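Local coordinates for 70 kDa protein (Xanthomonas sp., PDB 4B2N), which oxidatively cleaves rubber as a processive dioxygenase that carries two covalently bound c-type hemes, at residues 524-536 and 638-652. Residues are numbered along the deposited sequence; the frame is centred on the assembly and turned at random.
Sequences LWGVLKPSDRPKL and NGGHDFTQSLTDSER. With HEC (heme c), chain D.
The guanidinium of Arg652 is packed between two layers: Lys529 CD lies over one face, offset toward its rim, and the carbonyl carbon of Leu647 over the other, while Leu528 O sits at the edge and accepts from Arg652 NE at 2.7 Å, the N-H pointing within 19° of straight. The same arginine sends its CD over the six-membered ring of Trp525, a CH-pi contact 4.2 Å from the centroid. With the indole CG anti to the backbone N (chi1 -177°), that ring extends across the start of helix 649-660, and Trp653 stacks on it as well. Asp649 OD1 forms weak, salt-bridging bonds to both Lys529 NZ and Arg652 NH1, and its negative charge probably eases the closeness of these two cations.

The guanidinium of Arg533 is ringed by backbone carbonyls. Pro530 CA covers one face of it; near the plane, Arg533 NH1 and NH2 both grip Gly640 O, at 2.7 and 2.9 Å, and NH1 also reaches Asn638 O on an in-plane lone pair. From its own segment, Gly526 O takes NE and Val527 O takes NH2, so all three nitrogens are engaged and the group's rotation is fixed. Nearby, Lys535 NZ meets Asn638 OD1 at 2.6 Å.

The loop so pinned carries His641, whose CE1 lies 3.6 Å from Val527 CG1 and whose NE2 binds the heme iron at 2.0 Å. With His394 as the other axial ligand, this is a bis-histidine c-type heme site.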
ATOM      1  N   LEU A 524       7.969  -1.684 -17.491  1.00 20.54           N
ATOM      2  CA  LEU A 524       8.401  -0.307 -17.488  1.00 22.29           C
ATOM      3  C   LEU A 524       8.385   0.295 -18.872  1.00 24.34           C
ATOM      4  O   LEU A 524       8.010   1.510 -19.071  1.00 23.35           O
ATOM      5  CB  LEU A 524       9.802  -0.213 -16.876  1.00 24.15           C
ATOM      6  CG  LEU A 524       9.783   0.932 -15.879  1.00 27.40           C
ATOM      7  CD1 LEU A 524      10.502   0.528 -14.620  1.00 26.59           C
ATOM      8  CD2 LEU A 524      10.369   2.189 -16.541  1.00 24.96           C
ATOM      9  N   TRP A 525       8.794  -0.519 -19.851  1.00 22.88           N
ATOM     10  CA  TRP A 525       8.587  -0.158 -21.270  1.00 22.71           C
ATOM     11  C   TRP A 525       7.200   0.464 -21.507  1.00 22.03           C
ATOM     12  O   TRP A 525       7.068   1.503 -22.138  1.00 22.87           O
ATOM     13  CB  TRP A 525       8.803  -1.401 -22.127  1.00 23.26           C
ATOM     14  CG  TRP A 525       8.686  -1.093 -23.584  1.00 26.94           C
ATOM     15  CD1 TRP A 525       7.601  -1.342 -24.418  1.00 26.75           C
ATOM     16  CD2 TRP A 525       9.690  -0.441 -24.422  1.00 27.68           C
ATOM     17  NE1 TRP A 525       7.876  -0.885 -25.699  1.00 29.11           N
ATOM     18  CE2 TRP A 525       9.115  -0.337 -25.754  1.00 28.41           C
ATOM     19  CE3 TRP A 525      10.958   0.066 -24.198  1.00 28.67           C
ATOM     20  CZ2 TRP A 525       9.807   0.240 -26.819  1.00 29.84           C
ATOM     21  CZ3 TRP A 525      11.660   0.640 -25.282  1.00 28.68           C
ATOM     22  CH2 TRP A 525      11.094   0.733 -26.557  1.00 28.78           C
ATOM     23  N   GLY A 526       6.152  -0.152 -20.960  1.00 20.78           N
ATOM     24  CA  GLY A 526       4.782   0.291 -21.147  1.00 20.10           C
ATOM     25  C   GLY A 526       4.484   1.645 -20.525  1.00 19.34           C
ATOM     26  O   GLY A 526       3.773   2.464 -21.093  1.00 21.06           O
ATOM     27  N   VAL A 527       5.028   1.891 -19.352  1.00 20.20           N
ATOM     28  CA  VAL A 527       4.974   3.209 -18.746  1.00 19.64           C
ATOM     29  C   VAL A 527       5.602   4.191 -19.730  1.00 20.54           C
ATOM     30  O   VAL A 527       5.089   5.293 -19.909  1.00 20.01           O
ATOM     31  CB  VAL A 527       5.727   3.186 -17.411  1.00 21.12           C
ATOM     32  CG1 VAL A 527       5.809   4.589 -16.818  1.00 17.54           C
ATOM     33  CG2 VAL A 527       5.032   2.196 -16.449  1.00 18.61           C
ATOM     34  N   LEU A 528       6.707   3.769 -20.330  1.00 19.75           N
ATOM     35  CA  LEU A 528       7.502   4.651 -21.198  1.00 20.10           C
ATOM     36  C   LEU A 528       6.936   4.780 -22.599  1.00 22.38           C
ATOM     37  O   LEU A 528       7.271   5.709 -23.345  1.00 23.35           O
ATOM     38  CB  LEU A 528       8.969   4.191 -21.208  1.00 20.18           C
ATOM     39  CG  LEU A 528       9.669   4.477 -19.859  1.00 19.67           C
ATOM     40  CD1 LEU A 528      11.116   4.092 -19.978  1.00 21.28           C
ATOM     41  CD2 LEU A 528       9.582   5.918 -19.391  1.00 20.42           C
ATOM     42  N   LYS A 529       6.077   3.837 -22.974  1.00 22.15           N
ATOM     43  CA  LYS A 529       5.506   3.827 -24.310  1.00 23.44           C
ATOM     44  C   LYS A 529       4.061   3.452 -24.286  1.00 24.42           C
ATOM     45  O   LYS A 529       3.742   2.234 -24.347  1.00 24.54           O
ATOM     46  CB  LYS A 529       6.303   2.872 -25.144  1.00 23.38           C
ATOM     47  CG  LYS A 529       5.978   3.005 -26.592  1.00 26.50           C
ATOM     48  CD  LYS A 529       7.298   2.839 -27.283  1.00 27.56           C
ATOM     49  CE  LYS A 529       7.200   1.821 -28.332  1.00 32.29           C
ATOM     50  NZ  LYS A 529       6.940   2.538 -29.615  1.00 27.15           N
ATOM     51  N   PRO A 530       3.170   4.460 -24.091  1.00 25.61           N
ATOM     52  CA  PRO A 530       1.748   4.186 -23.838  1.00 25.00           C
ATOM     53  C   PRO A 530       1.154   3.246 -24.848  1.00 27.15           C
ATOM     54  O   PRO A 530       0.358   2.407 -24.488  1.00 24.19           O
ATOM     55  CB  PRO A 530       1.113   5.556 -23.915  1.00 24.54           C
ATOM     56  CG  PRO A 530       2.165   6.428 -23.348  1.00 24.52           C
ATOM     57  CD  PRO A 530       3.451   5.898 -23.932  1.00 24.44           C
ATOM     58  N   SER A 531       1.602   3.346 -26.103  1.00 27.51           N
ATOM     59  CA  SER A 531       1.021   2.557 -27.188  1.00 27.98           C
ATOM     60  C   SER A 531       1.227   1.045 -27.038  1.00 28.46           C
ATOM     61  O   SER A 531       0.445   0.272 -27.565  1.00 26.12           O
ATOM     62  CB  SER A 531       1.537   3.072 -28.523  1.00 30.43           C
ATOM     63  OG  SER A 531       2.918   2.747 -28.617  1.00 32.79           O
ATOM     64  N   ASP A 532       2.256   0.642 -26.278  1.00 25.89           N
ATOM     65  CA  ASP A 532       2.563  -0.763 -25.983  1.00 25.05           C
ATOM     66  C   ASP A 532       1.966  -1.324 -24.719  1.00 26.37           C
ATOM     67  O   ASP A 532       2.336  -2.428 -24.313  1.00 28.52           O
ATOM     68  CB  ASP A 532       4.060  -0.974 -25.942  1.00 25.67           C
ATOM     69  CG  ASP A 532       4.677  -0.845 -27.354  1.00 27.74           C
ATOM     70  OD1 ASP A 532       3.880  -0.579 -28.276  1.00 30.98           O
ATOM     71  OD2 ASP A 532       5.892  -1.001 -27.546  1.00 27.90           O
ATOM     72  N   ARG A 533       1.031  -0.620 -24.093  1.00 24.92           N
ATOM     73  CA  ARG A 533       0.439  -1.197 -22.869  1.00 20.35           C
ATOM     74  C   ARG A 533      -0.724  -2.116 -23.270  1.00 20.66           C
ATOM     75  O   ARG A 533      -1.622  -1.695 -23.945  1.00 23.56           O
ATOM     76  CB  ARG A 533      -0.105  -0.070 -21.981  1.00 21.41           C
ATOM     77  CG  ARG A 533       0.889   1.044 -21.693  1.00 20.49           C
ATOM     78  CD  ARG A 533       0.323   2.013 -20.652  1.00 19.76           C
ATOM     79  NE  ARG A 533       1.276   3.106 -20.367  1.00 18.84           N
ATOM     80  CZ  ARG A 533       0.921   4.335 -20.018  1.00 18.32           C
ATOM     81  NH1 ARG A 533      -0.373   4.642 -19.864  1.00 18.70           N
ATOM     82  NH2 ARG A 533       1.851   5.265 -19.882  1.00 17.60           N
ATOM     83  N   PRO A 534      -0.758  -3.366 -22.815  1.00 20.39           N
ATOM     84  CA  PRO A 534      -1.891  -4.194 -23.202  1.00 20.26           C
ATOM     85  C   PRO A 534      -3.073  -3.942 -22.309  1.00 21.26           C
ATOM     86  O   PRO A 534      -2.905  -3.810 -21.086  1.00 21.66           O
ATOM     87  CB  PRO A 534      -1.365  -5.607 -22.962  1.00 21.25           C
ATOM     88  CG  PRO A 534      -0.473  -5.411 -21.723  1.00 20.87           C
ATOM     89  CD  PRO A 534       0.215  -4.079 -21.962  1.00 20.58           C
ATOM     90  N   LYS A 535      -4.264  -3.944 -22.864  1.00 21.87           N
ATOM     91  CA  LYS A 535      -5.455  -3.674 -22.024  1.00 20.93           C
ATOM     92  C   LYS A 535      -5.774  -4.827 -21.111  1.00 20.32           C
ATOM     93  O   LYS A 535      -6.291  -4.643 -20.022  1.00 21.60           O
ATOM     94  CB  LYS A 535      -6.682  -3.461 -22.880  1.00 22.74           C
ATOM     95  CG  LYS A 535      -6.584  -2.136 -23.647  1.00 26.76           C
ATOM     96  CD  LYS A 535      -7.002  -1.074 -22.675  1.00 25.54           C
ATOM     97  CE  LYS A 535      -7.239   0.243 -23.379  1.00 28.55           C
ATOM     98  NZ  LYS A 535      -6.840   1.217 -22.342  1.00 28.06           N
ATOM     99  N   LEU A 536      -5.581  -6.023 -21.612  1.00 19.59           N
ATOM    100  CA  LEU A 536      -5.730  -7.219 -20.755  1.00 19.87           C
ATOM    101  C   LEU A 536      -4.479  -8.037 -20.880  1.00 20.09           C
ATOM    102  O   LEU A 536      -3.864  -8.151 -21.960  1.00 19.59           O
ATOM    103  CB  LEU A 536      -6.936  -8.025 -21.105  1.00 21.97           C
ATOM    104  CG  LEU A 536      -8.296  -7.301 -21.004  1.00 22.67           C
ATOM    105  CD1 LEU A 536      -8.409  -6.450 -22.248  1.00 22.63           C
ATOM    106  CD2 LEU A 536      -9.412  -8.310 -21.000  1.00 23.60           C
ATOM    107  N   ASN A 638      -5.615   1.679 -17.816  1.00 18.93           N
ATOM    108  CA  ASN A 638      -4.179   1.597 -17.892  1.00 18.96           C
ATOM    109  C   ASN A 638      -3.650   2.841 -18.596  1.00 18.60           C
ATOM    110  O   ASN A 638      -2.506   2.849 -19.006  1.00 19.06           O
ATOM    111  CB  ASN A 638      -3.727   0.319 -18.635  1.00 18.91           C
ATOM    112  CG  ASN A 638      -4.143   0.325 -20.096  1.00 19.76           C
ATOM    113  OD1 ASN A 638      -5.064   1.046 -20.451  1.00 21.04           O
ATOM    114  ND2 ASN A 638      -3.467  -0.444 -20.934  1.00 19.23           N
ATOM    115  N   GLY A 639      -4.486   3.870 -18.713  1.00 19.55           N
ATOM    116  CA  GLY A 639      -4.133   5.083 -19.532  1.00 18.20           C
ATOM    117  C   GLY A 639      -3.396   6.059 -18.672  1.00 18.73           C
ATOM    118  O   GLY A 639      -3.280   5.864 -17.456  1.00 19.57           O
ATOM    119  N   GLY A 640      -2.903   7.149 -19.263  1.00 19.52           N
ATOM    120  CA  GLY A 640      -2.230   8.151 -18.431  1.00 20.50           C
ATOM    121  C   GLY A 640      -0.708   8.096 -18.433  1.00 20.77           C
ATOM    122  O   GLY A 640      -0.084   7.242 -19.086  1.00 20.25           O
ATOM    123  N   HIS A 641      -0.083   9.052 -17.739  1.00 19.60           N
ATOM    124  CA  HIS A 641       1.349   9.165 -17.768  1.00 18.72           C
ATOM    125  C   HIS A 641       1.795   9.078 -19.241  1.00 19.99           C
ATOM    126  O   HIS A 641       2.798   8.451 -19.570  1.00 18.13           O
ATOM    127  CB  HIS A 641       1.928   8.014 -16.926  1.00 17.68           C
ATOM    128  CG  HIS A 641       3.357   8.211 -16.522  1.00 19.90           C
ATOM    129  ND1 HIS A 641       4.392   7.986 -17.354  1.00 19.38           N
ATOM    130  CD2 HIS A 641       3.903   8.583 -15.306  1.00 19.09           C
ATOM    131  CE1 HIS A 641       5.541   8.182 -16.672  1.00 19.60           C
ATOM    132  NE2 HIS A 641       5.226   8.550 -15.433  1.00 19.81           N
ATOM    133  N   ASP A 642       1.044   9.729 -20.100  1.00 20.42           N
ATOM    134  CA  ASP A 642       1.201   9.635 -21.553  1.00 23.37           C
ATOM    135  C   ASP A 642       2.227  10.552 -22.128  1.00 23.85           C
ATOM    136  O   ASP A 642       2.569  10.406 -23.329  1.00 23.43           O
ATOM    137  CB  ASP A 642      -0.125   9.987 -22.234  1.00 26.30           C
ATOM    138  CG  ASP A 642      -1.162   8.981 -21.987  1.00 30.76           C
ATOM    139  OD1 ASP A 642      -0.968   7.841 -22.449  1.00 34.96           O
ATOM    140  OD2 ASP A 642      -2.193   9.303 -21.347  1.00 36.42           O
ATOM    141  N   PHE A 643       2.709  11.498 -21.323  1.00 22.60           N
ATOM    142  CA  PHE A 643       3.793  12.402 -21.762  1.00 21.91           C
ATOM    143  C   PHE A 643       5.072  11.653 -22.124  1.00 23.26           C
ATOM    144  O   PHE A 643       5.928  12.191 -22.768  1.00 23.20           O
ATOM    145  CB  PHE A 643       4.103  13.434 -20.706  1.00 22.01           C
ATOM    146  CG  PHE A 643       3.965  12.900 -19.285  1.00 20.25           C
ATOM    147  CD1 PHE A 643       4.951  12.065 -18.731  1.00 20.72           C
ATOM    148  CD2 PHE A 643       2.860  13.248 -18.544  1.00 19.39           C
ATOM    149  CE1 PHE A 643       4.795  11.547 -17.415  1.00 22.01           C
ATOM    150  CE2 PHE A 643       2.649  12.687 -17.226  1.00 20.51           C
ATOM    151  CZ  PHE A 643       3.639  11.900 -16.675  1.00 18.49           C
ATOM    152  N   THR A 644       5.213  10.404 -21.702  1.00 20.35           N
ATOM    153  CA  THR A 644       6.332   9.593 -22.181  1.00 21.30           C
ATOM    154  C   THR A 644       6.311   9.215 -23.698  1.00 22.59           C
ATOM    155  O   THR A 644       7.304   8.740 -24.253  1.00 22.77           O
ATOM    156  CB  THR A 644       6.445   8.350 -21.348  1.00 20.86           C
ATOM    157  OG1 THR A 644       5.208   7.631 -21.420  1.00 22.47           O
ATOM    158  CG2 THR A 644       6.667   8.732 -19.902  1.00 20.15           C
ATOM    159  N   GLN A 645       5.173   9.390 -24.332  1.00 22.07           N
ATOM    160  CA  GLN A 645       5.040   9.103 -25.792  1.00 25.95           C
ATOM    161  C   GLN A 645       5.986   9.915 -26.669  1.00 24.63           C
ATOM    162  O   GLN A 645       6.254   9.501 -27.778  1.00 25.75           O
ATOM    163  CB  GLN A 645       3.627   9.398 -26.250  1.00 25.97           C
ATOM    164  CG  GLN A 645       3.373  10.883 -26.377  1.00 31.12           C
ATOM    165  CD  GLN A 645       1.905  11.223 -26.260  1.00 36.73           C
ATOM    166  OE1 GLN A 645       1.033  10.359 -26.415  1.00 43.62           O
ATOM    167  NE2 GLN A 645       1.612  12.489 -25.946  1.00 41.68           N
ATOM    168  N   SER A 646       6.452  11.050 -26.160  1.00 25.49           N
ATOM    169  CA  SER A 646       7.341  11.964 -26.900  1.00 27.89           C
ATOM    170  C   SER A 646       8.774  11.396 -26.939  1.00 28.02           C
ATOM    171  O   SER A 646       9.602  11.873 -27.732  1.00 26.05           O
ATOM    172  CB  SER A 646       7.343  13.347 -26.225  1.00 27.64           C
ATOM    173  OG  SER A 646       8.091  13.360 -24.977  1.00 29.06           O
ATOM    174  N   LEU A 647       9.070  10.392 -26.094  1.00 26.50           N
ATOM    175  CA  LEU A 647      10.397   9.761 -26.064  1.00 26.00           C
ATOM    176  C   LEU A 647      10.684   8.999 -27.350  1.00 26.85           C
ATOM    177  O   LEU A 647       9.768   8.624 -28.071  1.00 25.18           O
ATOM    178  CB  LEU A 647      10.528   8.773 -24.893  1.00 25.12           C
ATOM    179  CG  LEU A 647      10.448   9.496 -23.578  1.00 24.99           C
ATOM    180  CD1 LEU A 647      10.166   8.442 -22.514  1.00 21.89           C
ATOM    181  CD2 LEU A 647      11.794  10.164 -23.293  1.00 24.56           C
ATOM    182  N   THR A 648      11.967   8.778 -27.628  1.00 29.19           N
ATOM    183  CA  THR A 648      12.342   7.869 -28.702  1.00 28.87           C
ATOM    184  C   THR A 648      12.556   6.514 -28.099  1.00 30.21           C
ATOM    185  O   THR A 648      12.815   6.409 -26.886  1.00 28.94           O
ATOM    186  CB  THR A 648      13.620   8.294 -29.469  1.00 29.38           C
ATOM    187  OG1 THR A 648      14.792   8.203 -28.606  1.00 26.70           O
ATOM    188  CG2 THR A 648      13.427   9.722 -30.227  1.00 26.67           C
ATOM    189  N   ASP A 649      12.438   5.468 -28.921  1.00 30.31           N
ATOM    190  CA  ASP A 649      12.733   4.138 -28.414  1.00 30.32           C
ATOM    191  C   ASP A 649      14.166   4.060 -27.864  1.00 30.56           C
ATOM    192  O   ASP A 649      14.413   3.335 -26.892  1.00 26.63           O
ATOM    193  CB  ASP A 649      12.534   3.076 -29.492  1.00 32.44           C
ATOM    194  CG  ASP A 649      11.081   2.686 -29.695  1.00 34.91           C
ATOM    195  OD1 ASP A 649      10.127   3.194 -29.055  1.00 38.09           O
ATOM    196  OD2 ASP A 649      10.884   1.857 -30.585  1.00 34.92           O
ATOM    197  N   SER A 650      15.124   4.762 -28.490  1.00 26.79           N
ATOM    198  CA  SER A 650      16.477   4.794 -27.936  1.00 28.35           C
ATOM    199  C   SER A 650      16.537   5.428 -26.544  1.00 27.91           C
ATOM    200  O   SER A 650      17.268   4.923 -25.657  1.00 27.76           O
ATOM    201  CB  SER A 650      17.478   5.522 -28.831  1.00 29.20           C
ATOM    202  OG  SER A 650      17.580   4.732 -29.987  1.00 32.73           O
ATOM    203  N   GLU A 651      15.818   6.530 -26.376  1.00 27.09           N
ATOM    204  CA  GLU A 651      15.683   7.148 -25.047  1.00 27.48           C
ATOM    205  C   GLU A 651      15.079   6.181 -24.068  1.00 25.19           C
ATOM    206  O   GLU A 651      15.576   6.053 -22.948  1.00 25.24           O
ATOM    207  CB  GLU A 651      14.890   8.420 -25.109  1.00 28.80           C
ATOM    208  CG  GLU A 651      15.711   9.569 -25.671  1.00 27.87           C
ATOM    209  CD  GLU A 651      14.825  10.736 -26.040  1.00 29.38           C
ATOM    210  OE1 GLU A 651      13.679  10.534 -26.515  1.00 28.89           O
ATOM    211  OE2 GLU A 651      15.301  11.863 -25.847  1.00 30.34           O
ATOM    212  N   ARG A 652      14.052   5.453 -24.492  1.00 25.42           N
ATOM    213  CA  ARG A 652      13.396   4.449 -23.578  1.00 23.59           C
ATOM    214  C   ARG A 652      14.320   3.342 -23.090  1.00 24.39           C
ATOM    215  O   ARG A 652      14.354   3.048 -21.878  1.00 24.79           O
ATOM    216  CB  ARG A 652      12.146   3.852 -24.240  1.00 22.92           C
ATOM    217  CG  ARG A 652      11.077   4.875 -24.586  1.00 23.32           C
ATOM    218  CD  ARG A 652       9.974   4.289 -25.434  1.00 23.08           C
ATOM    219  NE  ARG A 652       8.900   5.285 -25.499  1.00 23.24           N
ATOM    220  CZ  ARG A 652       8.466   5.840 -26.614  1.00 24.56           C
ATOM    221  NH1 ARG A 652       9.058   5.504 -27.750  1.00 24.90           N
ATOM    222  NH2 ARG A 652       7.519   6.785 -26.592  1.00 25.18           N
TER
HETATM  223 FE   HEC D 701       6.363   8.922 -13.856  1.00 18.49          FE
HETATM  224  CHA HEC D 701       4.339   6.646 -12.223  1.00 16.76           C
HETATM  225  CHB HEC D 701       8.830   6.419 -14.458  1.00 17.69           C
HETATM  226  CHC HEC D 701       8.139  11.004 -15.901  1.00 18.35           C
HETATM  227  CHD HEC D 701       4.654  11.506 -12.422  1.00 17.68           C
HETATM  228  NA  HEC D 701       6.587   6.982 -13.326  1.00 18.57           N
HETATM  229  C1A HEC D 701       5.575   6.152 -12.785  1.00 18.22           C
HETATM  230  C2A HEC D 701       5.999   4.755 -12.729  1.00 17.18           C
HETATM  231  C3A HEC D 701       7.323   4.695 -13.375  1.00 18.27           C
HETATM  232  C4A HEC D 701       7.609   6.053 -13.788  1.00 18.09           C
HETATM  233  CMA HEC D 701       8.174   3.454 -13.532  1.00 16.76           C
HETATM  234  CAA HEC D 701       5.295   3.590 -12.038  1.00 17.16           C
HETATM  235  CBA HEC D 701       5.767   3.782 -10.550  1.00 16.35           C
HETATM  236  CGA HEC D 701       4.985   2.853  -9.609  1.00 16.37           C
HETATM  237  O1A HEC D 701       4.024   2.214 -10.112  1.00 15.45           O
HETATM  238  O2A HEC D 701       5.282   2.660  -8.374  1.00 16.75           O
HETATM  239  NB  HEC D 701       8.185   8.698 -14.993  1.00 19.52           N
HETATM  240  C1B HEC D 701       9.046   7.691 -15.134  1.00 18.30           C
HETATM  241  C2B HEC D 701      10.199   7.939 -16.006  1.00 19.50           C
HETATM  242  C3B HEC D 701       9.963   9.324 -16.453  1.00 18.74           C
HETATM  243  C4B HEC D 701       8.726   9.677 -15.777  1.00 19.13           C
HETATM  244  CMB HEC D 701      11.321   6.976 -16.321  1.00 19.00           C
HETATM  245  CAB HEC D 701      10.776  10.161 -17.418  1.00 19.89           C
HETATM  246  CBB HEC D 701      10.757   9.688 -18.734  1.00 18.72           C
HETATM  247  NC  HEC D 701       6.497  10.852 -14.017  1.00 19.01           N
HETATM  248  C1C HEC D 701       7.163  11.596 -15.033  1.00 19.09           C
HETATM  249  C2C HEC D 701       6.817  13.011 -15.089  1.00 19.58           C
HETATM  250  C3C HEC D 701       5.811  13.155 -14.067  1.00 18.96           C
HETATM  251  C4C HEC D 701       5.570  11.800 -13.497  1.00 19.54           C
HETATM  252  CMC HEC D 701       7.383  14.085 -16.005  1.00 18.53           C
HETATM  253  CAC HEC D 701       5.118  14.445 -13.742  1.00 22.14           C
HETATM  254  CBC HEC D 701       4.498  15.238 -14.636  1.00 21.32           C
HETATM  255  ND  HEC D 701       4.887   9.053 -12.538  1.00 17.43           N
HETATM  256  C1D HEC D 701       4.242  10.130 -12.103  1.00 17.12           C
HETATM  257  C2D HEC D 701       3.107   9.938 -11.211  1.00 17.15           C
HETATM  258  C3D HEC D 701       2.993   8.499 -11.156  1.00 16.67           C
HETATM  259  C4D HEC D 701       4.094   8.065 -12.010  1.00 17.49           C
HETATM  260  CMD HEC D 701       2.242  10.975 -10.540  1.00 16.40           C
HETATM  261  CAD HEC D 701       1.982   7.692 -10.374  1.00 16.40           C
HETATM  262  CBD HEC D 701       0.881   7.352 -11.391  1.00 16.60           C
HETATM  263  CGD HEC D 701      -0.213   6.498 -10.797  1.00 15.52           C
HETATM  264  O1D HEC D 701      -1.405   6.826 -10.862  1.00 18.01           O
HETATM  265  O2D HEC D 701       0.171   5.500 -10.224  1.00 14.23           O
HETATM  266  O   HOH W   1      -3.922  -0.010 -23.888  1.00 35.34           O
HETATM  267  O   HOH W   2      -1.321  -2.289 -19.530  1.00 22.16           O